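Local atomic coordinates of solute-binding protein Csal_2479 (PDB entry 4P1L), a protein that binds D-glucuronate and is probably the solute-binding part of a tripartite ATP-independent periplasmic (TRAP) system that carries solute into the cytoplasm. Residues G28-P33 with K40-F45; F84-M89 with S139-G144; A46-E51 with A258-K263; P34-G39 with N208-E213. All coordinates share one frame; numbering follows the deposited sequence.

In the fold
Four consecutive segments, 28-33, 34-39, 40-45 and 46-51, run from the end of strand 26-29 into helix 37-52 and supply both sides of contact 1 and one side each of contacts 4 and 3. Contact 1 ties that helix to its own strand. Contact 2 lies about 10 Å away, centre to centre, and brings in strands 84-88 and 135-141 of the same five-stranded sheet. Contact 3 sits on the outer part of the helix against the long helix 248-282, about 19 Å from the centre of contact 4. Contact 4 reaches from the helix start to helix 209-214, beside the other main sheet. Contacts 1 and 4 both touch the glucuronate, so one strand-loop-helix unit serves core, surface and binding cleft.

Contact 1: residues G28-P33 with K40-F45; sequences GWNIHP and KALESF. With BDP (beta-D-glucopyranuronic acid), chain C.
Leu42 lays its CD1 methyl against the side chain of Asn30, 3.5 Å from CB and 3.7 Å from CG, with the two side chains running at a slant to each other. The same methyl also comes near the backbone, lying 4.2 Å from Trp29 O. With Asn30 CG anti to the backbone N (chi1 176°), the amide can fold back over its own loop: OD1 accepts from His32 N at 3.2 Å, an Asx turn in which the donor stands above the carbonyl plane. ND2 of the same amide is bonded to His63, so both ends of this buried group have partners. Strand 26-29 and helix 37-52 are the first two elements of a beta-alpha-beta unit completed by strand 59-62, and the turn at Asn30 lies on the connection between them. That loop carries two residues into the sugar pocket. His32 NE2 donates to O2 of the glucuronate at 2.8 Å, with the hydroxyl at the ring edge, near its plane. Ile31 approaches with its two methyls, CD1 at 3.4 Å from the sugar O4 and CG2 at 3.7 Å from the sugar O3, while CG2 also covers part of one face of the His32 ring.

Contact 2: residues F84-M89 with S139-G144; sequences FANFNM and SWFGSG
Met89, a selenomethionine here, presses its end against the six-membered ring of Trp140. CE lies 3.9 Å from Trp140 CZ3, and SE sits in the ring plane at the edge, 5.3 Å from the centroid, which makes this a Met-aromatic contact. A bend at both chi2 and chi3 of Met89 turns the selenium and methyl toward the indole. Next along, the amide of Asn86 leans on Phe141: ND2 is 3.7 Å from CD2 of the ring, with the amide and ring planes 58° apart. Asn86 is held in this position by polar partners, Asn38 on OD1 and Glu234 on ND2. Strands 84-88 and 135-141 belong to the mixed five-stranded sheet but are not neighbours in it; strand 234-239 runs between them and is antiparallel to both, so side chains make the contact across it. The packing opens toward the ligand pocket. Here Asn88 ND2 and Ser143 OG stand 3.9 Å apart, and a water fills in, donating to Ser143 OG at 2.8 Å and taking a weak bond from Asn88 ND2. The stronger partners of these two groups are Glu234, which itself binds the sugar, for Asn88 and Leu232 O for Ser143.

Contact 3: residues A46-E51 with A258-K263; sequences AKEVAE and AEDAAK
Glu48 and Asp260 meet through their carboxylates, with Glu48 OE2 only 2.6 Å from Asp260 OD2. Two oxygens of acidic groups at this distance suggest that one of the pair holds a proton, which would ease the repulsion between like charges. The side chains cross at about a right angle, while their carboxylate planes are tilted by just 31°. Glu48 OE1 adds a looser approach to the methylene of Asp260, 3.7 Å from CB. Glu48 gets there by stretching out: CG is anti to the backbone N (chi1 -169°) and the chain stays extended beyond it, which carries its carboxylate across to helix 248-282. Asp260 needs less reach. Its CB already points at the other helix. A further charge lies near Glu48 OE2, since Lys52 of the same helix forms a long, weak ion pair with it. Glu48 also touches Ala257. Behind this surface pair, apolar residues take over the packing. Val49 rests on Ile254 and Ala257, while Phe45 lies against Ala258 and Ala261. Helix 37-52 thus has helix 248-282 along one flank, with Pro59 at the start of strand 59-62 touching Ala46 and Val49; helix 248-282 in turn packs through Ala258 and Ala262 on strand 135-141, at the edge of the five-stranded sheet.

Contact 4: residues P34-G39 with N208-E213; sequences PSYPNG and NYPSYE. With BDP (beta-D-glucopyranuronic acid), chain C.
Asn208 and Tyr36 approach each other from opposite directions, Asn208 OD1 coming to 3.5 Å from Tyr36 OH. Asn208 is the N-cap of helix 209-214: OD1 accepts from Ser211 N at 2.8 Å with the donor almost straight ahead of the carbonyl (174°). With OD1 so engaged, ND2 donates to Ser143 O and to a water, and makes a weak bond to the sugar O1. That water also bonds Tyr36 OH at 2.7 Å and the sugar O2 at 2.8 Å, linking both segments to the glucuronate. Pro210, in the first turn, offers its CB to the tyrosine, 3.6 Å from Tyr36 CE1, while Pro210 O lies at the ring edge in its plane. Ser211 follows, with OG 3.0 Å from Tyr36 OH. Serine and water thus lie close to the phenol oxygen, with the amide oxygen farther off. Tyr36 CG is anti to the backbone N (chi1 -164°), which carries the ring across to helix 209-214. Its ring also stacks on that of His32, a sugar-binding residue. Further along, Glu213 turns to helix 248-282, in a salt bridge with Lys279. As in other TRAP solute-binding proteins, the ligand lies between two lobes, and this contact bridges them: Tyr36 stands at the N-cap of helix 37-52, which packs on the five-stranded sheet, helix 209-214 directly follows strand 204-207 of the four-stranded one, and Trp269 of helix 248-282 touches Tyr36, Asn208 and Pro210 alike.

Contact 1: residues G28-P33 with K40-F45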
# COMPACT_ATOMS: atom_id res chain seq x y z
N GLY A 28 7.50 -14.90 -7.67
CA GLY A 28 7.13 -13.73 -6.91
C GLY A 28 5.99 -12.98 -7.56
O GLY A 28 5.72 -13.11 -8.77
N TRP A 29 5.33 -12.17 -6.74
CA TRP A 29 4.06 -11.54 -7.12
C TRP A 29 4.16 -10.03 -7.01
O TRP A 29 4.69 -9.48 -6.03
CB TRP A 29 2.96 -12.04 -6.17
CG TRP A 29 1.56 -11.56 -6.46
CD1 TRP A 29 0.62 -12.18 -7.22
CD2 TRP A 29 0.95 -10.36 -5.97
NE1 TRP A 29 -0.54 -11.46 -7.25
CE2 TRP A 29 -0.36 -10.32 -6.49
CE3 TRP A 29 1.38 -9.30 -5.16
CZ2 TRP A 29 -1.25 -9.29 -6.23
CZ3 TRP A 29 0.49 -8.26 -4.89
CH2 TRP A 29 -0.81 -8.28 -5.42
N ASN A 30 3.66 -9.36 -8.04
CA ASN A 30 3.48 -7.90 -8.03
C ASN A 30 2.16 -7.60 -8.73
O ASN A 30 1.88 -8.19 -9.77
CB ASN A 30 4.66 -7.27 -8.77
CG ASN A 30 4.55 -5.80 -8.91
OD1 ASN A 30 3.94 -5.10 -8.07
ND2 ASN A 30 5.22 -5.27 -9.93
N ILE A 31 1.35 -6.72 -8.16
CA ILE A 31 0.08 -6.35 -8.78
C ILE A 31 0.28 -5.36 -9.95
O ILE A 31 -0.57 -5.28 -10.86
CB ILE A 31 -0.91 -5.76 -7.72
CG1 ILE A 31 -2.32 -5.61 -8.30
CG2 ILE A 31 -0.45 -4.39 -7.18
CD1 ILE A 31 -3.43 -5.51 -7.23
N HIS A 32 1.38 -4.59 -9.91
CA HIS A 32 1.59 -3.47 -10.84
C HIS A 32 2.29 -3.94 -12.13
O HIS A 32 2.79 -5.07 -12.20
CB HIS A 32 2.45 -2.38 -10.19
CG HIS A 32 1.82 -1.77 -8.96
ND1 HIS A 32 0.80 -0.85 -9.04
CD2 HIS A 32 2.06 -1.95 -7.64
CE1 HIS A 32 0.43 -0.49 -7.81
NE2 HIS A 32 1.18 -1.15 -6.95
N PRO A 33 2.31 -3.08 -13.15
CA PRO A 33 3.09 -3.41 -14.35
C PRO A 33 4.59 -3.49 -14.05
O PRO A 33 5.04 -2.89 -13.06
CB PRO A 33 2.80 -2.25 -15.30
CG PRO A 33 1.52 -1.62 -14.78
CD PRO A 33 1.54 -1.82 -13.30
N LYS A 40 10.15 -2.41 -11.13
CA LYS A 40 11.57 -2.27 -11.36
C LYS A 40 12.38 -2.76 -10.16
O LYS A 40 13.36 -3.49 -10.35
CB LYS A 40 11.89 -0.81 -11.66
CG LYS A 40 11.29 -0.28 -12.97
CD LYS A 40 11.57 1.22 -13.12
CE LYS A 40 11.16 1.76 -14.47
NZ LYS A 40 11.18 3.24 -14.47
N ALA A 41 11.98 -2.38 -8.94
CA ALA A 41 12.73 -2.72 -7.73
C ALA A 41 12.73 -4.22 -7.52
O ALA A 41 13.72 -4.80 -7.07
CB ALA A 41 12.12 -2.00 -6.51
N LEU A 42 11.61 -4.86 -7.84
CA LEU A 42 11.49 -6.31 -7.70
C LEU A 42 12.38 -7.05 -8.69
O LEU A 42 12.91 -8.10 -8.36
CB LEU A 42 10.04 -6.75 -7.91
CG LEU A 42 9.09 -6.39 -6.76
CD1 LEU A 42 7.63 -6.64 -7.12
CD2 LEU A 42 9.47 -7.15 -5.44
N GLU A 43 12.51 -6.52 -9.91
CA GLU A 43 13.37 -7.17 -10.90
C GLU A 43 14.82 -7.01 -10.45
O GLU A 43 15.63 -7.93 -10.62
CB GLU A 43 13.18 -6.56 -12.30
CG GLU A 43 11.84 -6.89 -12.95
CD GLU A 43 11.70 -8.35 -13.36
OE1 GLU A 43 12.67 -9.13 -13.19
OE2 GLU A 43 10.59 -8.71 -13.85
N SER A 44 15.16 -5.87 -9.86
CA SER A 44 16.50 -5.66 -9.31
C SER A 44 16.77 -6.67 -8.21
O SER A 44 17.83 -7.27 -8.16
CB SER A 44 16.66 -4.25 -8.76
OG SER A 44 16.61 -3.30 -9.82
N PHE A 45 15.79 -6.84 -7.33
CA PHE A 45 15.90 -7.84 -6.25
C PHE A 45 16.13 -9.22 -6.84
O PHE A 45 17.03 -9.96 -6.42
CB PHE A 45 14.62 -7.82 -5.41
CG PHE A 45 14.49 -8.96 -4.43
CD1 PHE A 45 15.26 -9.01 -3.28
CD2 PHE A 45 13.53 -9.95 -4.63
CE1 PHE A 45 15.11 -10.04 -2.38
CE2 PHE A 45 13.36 -10.97 -3.70
CZ PHE A 45 14.16 -11.02 -2.60
C1 BDP C . -1.80 0.70 -4.73
C2 BDP C . -1.02 -0.43 -4.08
C3 BDP C . -1.47 -1.72 -4.64
C4 BDP C . -2.93 -1.85 -4.37
C5 BDP C . -3.72 -0.67 -4.99
C6 BDP C . -5.22 -0.73 -4.70
O2 BDP C . 0.34 -0.21 -4.40
O3 BDP C . -0.76 -2.81 -3.84
O4 BDP C . -3.44 -3.09 -4.89
O5 BDP C . -3.21 0.53 -4.49
O6A BDP C . -5.81 0.39 -4.55
O1 BDP C . -1.42 1.91 -4.18
O6B BDP C . -5.80 -1.83 -4.69

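Contact 2: residues F84-M89 with S139-G144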
# COMPACT_ATOMS: atom_id res chain seq x y z
N PHE A 84 7.76 -15.29 -2.95
CA PHE A 84 7.95 -13.93 -2.47
C PHE A 84 6.93 -12.97 -3.09
O PHE A 84 6.24 -13.32 -4.04
CB PHE A 84 9.40 -13.47 -2.70
CG PHE A 84 9.78 -13.24 -4.16
CD1 PHE A 84 10.05 -14.29 -5.01
CD2 PHE A 84 9.90 -11.94 -4.66
CE1 PHE A 84 10.42 -14.08 -6.33
CE2 PHE A 84 10.27 -11.72 -5.97
CZ PHE A 84 10.53 -12.80 -6.81
N ALA A 85 6.84 -11.76 -2.56
CA ALA A 85 5.86 -10.83 -3.04
C ALA A 85 6.07 -9.43 -2.45
O ALA A 85 6.69 -9.26 -1.39
CB ALA A 85 4.48 -11.32 -2.72
N ASN A 86 5.53 -8.46 -3.17
CA ASN A 86 5.35 -7.08 -2.72
C ASN A 86 3.87 -6.93 -2.41
O ASN A 86 3.02 -6.96 -3.30
CB ASN A 86 5.85 -6.15 -3.84
CG ASN A 86 5.38 -4.71 -3.73
OD1 ASN A 86 5.18 -4.06 -4.74
ND2 ASN A 86 5.20 -4.20 -2.50
N PHE A 87 3.55 -6.84 -1.12
CA PHE A 87 2.18 -6.61 -0.70
C PHE A 87 2.01 -5.23 -0.09
O PHE A 87 2.84 -4.81 0.72
CB PHE A 87 1.74 -7.63 0.35
CG PHE A 87 1.69 -9.04 -0.14
CD1 PHE A 87 1.03 -9.36 -1.32
CD2 PHE A 87 2.29 -10.06 0.58
CE1 PHE A 87 0.97 -10.65 -1.78
CE2 PHE A 87 2.22 -11.38 0.13
CZ PHE A 87 1.55 -11.66 -1.06
N ASN A 88 0.92 -4.57 -0.44
CA ASN A 88 0.44 -3.42 0.31
C ASN A 88 -0.10 -3.89 1.68
O ASN A 88 -0.77 -4.94 1.80
CB ASN A 88 -0.63 -2.69 -0.48
CG ASN A 88 -1.04 -1.36 0.14
OD1 ASN A 88 -1.89 -1.32 1.03
ND2 ASN A 88 -0.44 -0.28 -0.32
N MSE A 89 0.22 -3.12 2.72
CA MSE A 89 -0.18 -3.50 4.09
C MSE A 89 -1.66 -3.32 4.37
O MSE A 89 -2.17 -3.85 5.37
CB MSE A 89 0.63 -2.74 5.13
CG MSE A 89 2.09 -3.13 5.18
SE MSE A 89 2.41 -5.03 5.70
CE MSE A 89 2.56 -4.72 7.62
N SER A 139 12.08 -6.05 3.62
CA SER A 139 12.25 -4.62 3.48
C SER A 139 10.90 -3.97 3.23
O SER A 139 9.91 -4.65 2.97
CB SER A 139 13.22 -4.31 2.34
OG SER A 139 12.70 -4.75 1.10
N TRP A 140 10.87 -2.64 3.34
CA TRP A 140 9.63 -1.86 3.19
C TRP A 140 9.72 -0.93 1.98
O TRP A 140 10.66 -0.16 1.88
CB TRP A 140 9.37 -1.01 4.43
CG TRP A 140 9.29 -1.79 5.69
CD1 TRP A 140 10.22 -1.83 6.68
CD2 TRP A 140 8.22 -2.62 6.11
NE1 TRP A 140 9.81 -2.65 7.69
CE2 TRP A 140 8.57 -3.14 7.38
CE3 TRP A 140 6.99 -2.97 5.56
CZ2 TRP A 140 7.74 -4.00 8.10
CZ3 TRP A 140 6.16 -3.84 6.29
CH2 TRP A 140 6.54 -4.33 7.54
N PHE A 141 8.74 -1.03 1.09
CA PHE A 141 8.57 -0.12 -0.03
C PHE A 141 7.62 1.03 0.38
O PHE A 141 6.74 0.85 1.24
CB PHE A 141 7.93 -0.83 -1.24
CG PHE A 141 8.84 -1.79 -1.99
CD1 PHE A 141 10.14 -2.03 -1.60
CD2 PHE A 141 8.36 -2.47 -3.11
CE1 PHE A 141 10.94 -2.94 -2.30
CE2 PHE A 141 9.16 -3.35 -3.82
CZ PHE A 141 10.46 -3.58 -3.40
N GLY A 142 7.78 2.19 -0.25
CA GLY A 142 6.83 3.28 -0.10
C GLY A 142 5.67 3.26 -1.09
O GLY A 142 5.79 2.70 -2.18
N SER A 143 4.54 3.86 -0.72
CA SER A 143 3.47 4.05 -1.69
C SER A 143 2.83 5.45 -1.54
O SER A 143 1.66 5.63 -1.83
CB SER A 143 2.41 2.93 -1.63
OG SER A 143 1.57 3.01 -0.46
N GLY A 144 3.61 6.42 -1.08
CA GLY A 144 3.15 7.80 -0.99
C GLY A 144 1.93 7.94 -0.10
O GLY A 144 1.68 7.14 0.83
O HOH W 1 -1.06 2.53 -1.41

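Contact 3: residues A46-E51 with A258-K263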
# COMPACT_ATOMS: atom_id res chain seq x y z
N ALA A 46 15.32 -9.58 -7.83
CA ALA A 46 15.44 -10.90 -8.44
C ALA A 46 16.85 -11.13 -8.99
O ALA A 46 17.43 -12.20 -8.80
CB ALA A 46 14.40 -11.07 -9.55
N LYS A 47 17.38 -10.14 -9.70
CA LYS A 47 18.73 -10.27 -10.25
C LYS A 47 19.78 -10.39 -9.17
O LYS A 47 20.68 -11.25 -9.26
CB LYS A 47 19.07 -9.08 -11.15
CG LYS A 47 18.28 -9.05 -12.42
CD LYS A 47 18.46 -7.70 -13.13
CE LYS A 47 17.85 -7.75 -14.54
NZ LYS A 47 16.36 -7.58 -14.56
N GLU A 48 19.70 -9.51 -8.18
CA GLU A 48 20.71 -9.47 -7.13
C GLU A 48 20.70 -10.79 -6.33
O GLU A 48 21.75 -11.33 -5.98
CB GLU A 48 20.49 -8.25 -6.24
CG GLU A 48 21.64 -7.97 -5.29
CD GLU A 48 21.48 -6.66 -4.55
OE1 GLU A 48 20.85 -5.74 -5.09
OE2 GLU A 48 21.99 -6.54 -3.41
N VAL A 49 19.51 -11.32 -6.08
CA VAL A 49 19.40 -12.62 -5.41
C VAL A 49 20.10 -13.73 -6.23
O VAL A 49 20.95 -14.46 -5.70
CB VAL A 49 17.93 -13.00 -5.14
CG1 VAL A 49 17.81 -14.45 -4.70
CG2 VAL A 49 17.33 -12.05 -4.11
N ALA A 50 19.79 -13.84 -7.51
CA ALA A 50 20.43 -14.86 -8.35
C ALA A 50 21.97 -14.70 -8.34
O ALA A 50 22.70 -15.67 -8.21
CB ALA A 50 19.89 -14.80 -9.77
N GLU A 51 22.45 -13.46 -8.45
CA GLU A 51 23.89 -13.19 -8.46
C GLU A 51 24.53 -13.50 -7.11
O GLU A 51 25.56 -14.17 -7.04
CB GLU A 51 24.16 -11.73 -8.86
CG GLU A 51 23.71 -11.42 -10.29
CD GLU A 51 23.43 -9.94 -10.54
OE1 GLU A 51 23.57 -9.13 -9.60
OE2 GLU A 51 23.09 -9.61 -11.70
N ALA A 258 17.17 -7.41 -0.65
CA ALA A 258 15.87 -6.79 -0.39
C ALA A 258 16.01 -5.38 0.14
O ALA A 258 15.22 -4.48 -0.20
CB ALA A 258 15.08 -7.65 0.60
N GLU A 259 17.00 -5.18 1.01
CA GLU A 259 17.29 -3.85 1.55
C GLU A 259 17.74 -2.90 0.42
O GLU A 259 17.25 -1.78 0.33
CB GLU A 259 18.33 -3.95 2.67
CG GLU A 259 17.75 -4.59 3.94
CD GLU A 259 18.81 -5.07 4.92
OE1 GLU A 259 19.99 -4.71 4.74
OE2 GLU A 259 18.45 -5.82 5.87
N ASP A 260 18.64 -3.37 -0.45
CA ASP A 260 19.06 -2.58 -1.61
C ASP A 260 17.87 -2.28 -2.54
O ASP A 260 17.71 -1.17 -3.06
CB ASP A 260 20.16 -3.30 -2.41
CG ASP A 260 21.44 -3.53 -1.61
OD1 ASP A 260 21.62 -2.85 -0.57
OD2 ASP A 260 22.25 -4.40 -2.01
N ALA A 261 17.04 -3.29 -2.80
CA ALA A 261 15.86 -3.09 -3.64
C ALA A 261 14.89 -2.04 -3.08
O ALA A 261 14.31 -1.28 -3.85
CB ALA A 261 15.13 -4.39 -3.87
N ALA A 262 14.69 -2.02 -1.76
CA ALA A 262 13.82 -1.00 -1.14
C ALA A 262 14.43 0.40 -1.26
O ALA A 262 13.73 1.37 -1.53
CB ALA A 262 13.55 -1.32 0.34
N LYS A 263 15.75 0.50 -1.09
CA LYS A 263 16.40 1.80 -1.25
C LYS A 263 16.16 2.32 -2.69
O LYS A 263 15.88 3.51 -2.91
CB LYS A 263 17.89 1.68 -0.93
CG LYS A 263 18.62 3.02 -0.94
CD LYS A 263 19.98 2.92 -0.22
CE LYS A 263 20.90 4.09 -0.55
NZ LYS A 263 21.63 3.90 -1.85

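Contact 4: residues P34-G39 with N208-E213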
# COMPACT_ATOMS: atom_id res chain seq x y z
N PRO A 34 5.37 -4.19 -14.89
CA PRO A 34 6.81 -4.29 -14.70
C PRO A 34 7.48 -2.92 -14.61
O PRO A 34 8.45 -2.82 -13.88
CB PRO A 34 7.30 -5.04 -15.96
CG PRO A 34 6.08 -5.66 -16.57
CD PRO A 34 4.88 -4.92 -16.08
N SER A 35 6.99 -1.90 -15.32
CA SER A 35 7.68 -0.61 -15.35
C SER A 35 7.30 0.33 -14.19
O SER A 35 7.86 1.42 -14.05
CB SER A 35 7.39 0.09 -16.68
OG SER A 35 6.02 0.45 -16.73
N TYR A 36 6.35 -0.08 -13.37
CA TYR A 36 6.00 0.68 -12.18
C TYR A 36 7.21 0.68 -11.24
O TYR A 36 7.98 -0.26 -11.25
CB TYR A 36 4.82 -0.03 -11.54
CG TYR A 36 4.06 0.76 -10.51
CD1 TYR A 36 3.14 1.71 -10.90
CD2 TYR A 36 4.20 0.48 -9.16
CE1 TYR A 36 2.39 2.42 -9.96
CE2 TYR A 36 3.44 1.17 -8.18
CZ TYR A 36 2.54 2.14 -8.61
OH TYR A 36 1.77 2.85 -7.72
N PRO A 37 7.37 1.71 -10.39
CA PRO A 37 8.54 1.70 -9.51
C PRO A 37 8.72 0.39 -8.75
O PRO A 37 9.85 -0.11 -8.68
CB PRO A 37 8.26 2.85 -8.56
CG PRO A 37 7.52 3.83 -9.43
CD PRO A 37 6.63 2.98 -10.29
N ASN A 38 7.64 -0.14 -8.17
CA ASN A 38 7.71 -1.42 -7.46
C ASN A 38 8.17 -2.55 -8.37
O ASN A 38 8.90 -3.46 -7.93
CB ASN A 38 6.34 -1.80 -6.89
CG ASN A 38 5.80 -0.78 -5.89
OD1 ASN A 38 6.06 0.43 -5.99
ND2 ASN A 38 5.03 -1.26 -4.94
N GLY A 39 7.75 -2.51 -9.63
CA GLY A 39 8.10 -3.57 -10.58
C GLY A 39 9.60 -3.59 -10.85
O GLY A 39 10.26 -4.62 -10.80
N ASN A 208 -2.52 6.92 -4.68
CA ASN A 208 -1.39 7.78 -4.94
C ASN A 208 -1.32 8.14 -6.41
O ASN A 208 -2.06 7.57 -7.23
CB ASN A 208 -0.10 7.10 -4.49
CG ASN A 208 0.04 5.69 -5.06
OD1 ASN A 208 -0.12 5.46 -6.26
ND2 ASN A 208 0.32 4.73 -4.18
N TYR A 209 -0.46 9.08 -6.77
CA TYR A 209 -0.36 9.52 -8.15
C TYR A 209 0.02 8.38 -9.12
O TYR A 209 -0.64 8.18 -10.17
CB TYR A 209 0.61 10.68 -8.26
CG TYR A 209 0.06 12.05 -7.88
CD1 TYR A 209 -1.04 12.60 -8.51
CD2 TYR A 209 0.69 12.81 -6.90
CE1 TYR A 209 -1.52 13.88 -8.15
CE2 TYR A 209 0.23 14.08 -6.54
CZ TYR A 209 -0.87 14.62 -7.18
OH TYR A 209 -1.32 15.88 -6.83
N PRO A 210 1.05 7.59 -8.78
CA PRO A 210 1.42 6.58 -9.78
C PRO A 210 0.35 5.56 -10.05
O PRO A 210 0.24 5.13 -11.20
CB PRO A 210 2.69 5.96 -9.21
CG PRO A 210 3.26 7.03 -8.33
CD PRO A 210 2.05 7.69 -7.71
N SER A 211 -0.49 5.24 -9.07
CA SER A 211 -1.56 4.28 -9.32
C SER A 211 -2.69 4.92 -10.12
O SER A 211 -3.17 4.34 -11.10
CB SER A 211 -2.09 3.73 -8.00
OG SER A 211 -1.18 2.79 -7.45
N TYR A 212 -3.08 6.11 -9.68
CA TYR A 212 -4.11 6.89 -10.33
C TYR A 212 -3.79 7.04 -11.81
O TYR A 212 -4.66 6.90 -12.65
CB TYR A 212 -4.19 8.24 -9.64
CG TYR A 212 -5.14 9.27 -10.23
CD1 TYR A 212 -6.48 9.01 -10.38
CD2 TYR A 212 -4.67 10.54 -10.59
CE1 TYR A 212 -7.36 10.01 -10.88
CE2 TYR A 212 -5.52 11.52 -11.07
CZ TYR A 212 -6.86 11.25 -11.21
OH TYR A 212 -7.68 12.25 -11.69
N GLU A 213 -2.52 7.30 -12.12
CA GLU A 213 -2.05 7.47 -13.50
C GLU A 213 -1.90 6.14 -14.24
O GLU A 213 -2.53 5.94 -15.30
CB GLU A 213 -0.75 8.30 -13.52
CG GLU A 213 -0.06 8.34 -14.90
CD GLU A 213 0.93 7.20 -15.13
OE1 GLU A 213 1.81 6.99 -14.27
OE2 GLU A 213 0.85 6.51 -16.18
C1 BDP C . -1.80 0.70 -4.73
C2 BDP C . -1.02 -0.43 -4.08
C3 BDP C . -1.47 -1.72 -4.64
C4 BDP C . -2.93 -1.85 -4.37
C5 BDP C . -3.72 -0.67 -4.99
C6 BDP C . -5.22 -0.73 -4.70
O2 BDP C . 0.34 -0.21 -4.40
O3 BDP C . -0.76 -2.81 -3.84
O4 BDP C . -3.44 -3.09 -4.89
O5 BDP C . -3.21 0.53 -4.49
O6A BDP C . -5.81 0.39 -4.55
O1 BDP C . -1.42 1.91 -4.18
O6B BDP C . -5.80 -1.83 -4.69
O HOH W 2 1.73 2.13 -5.09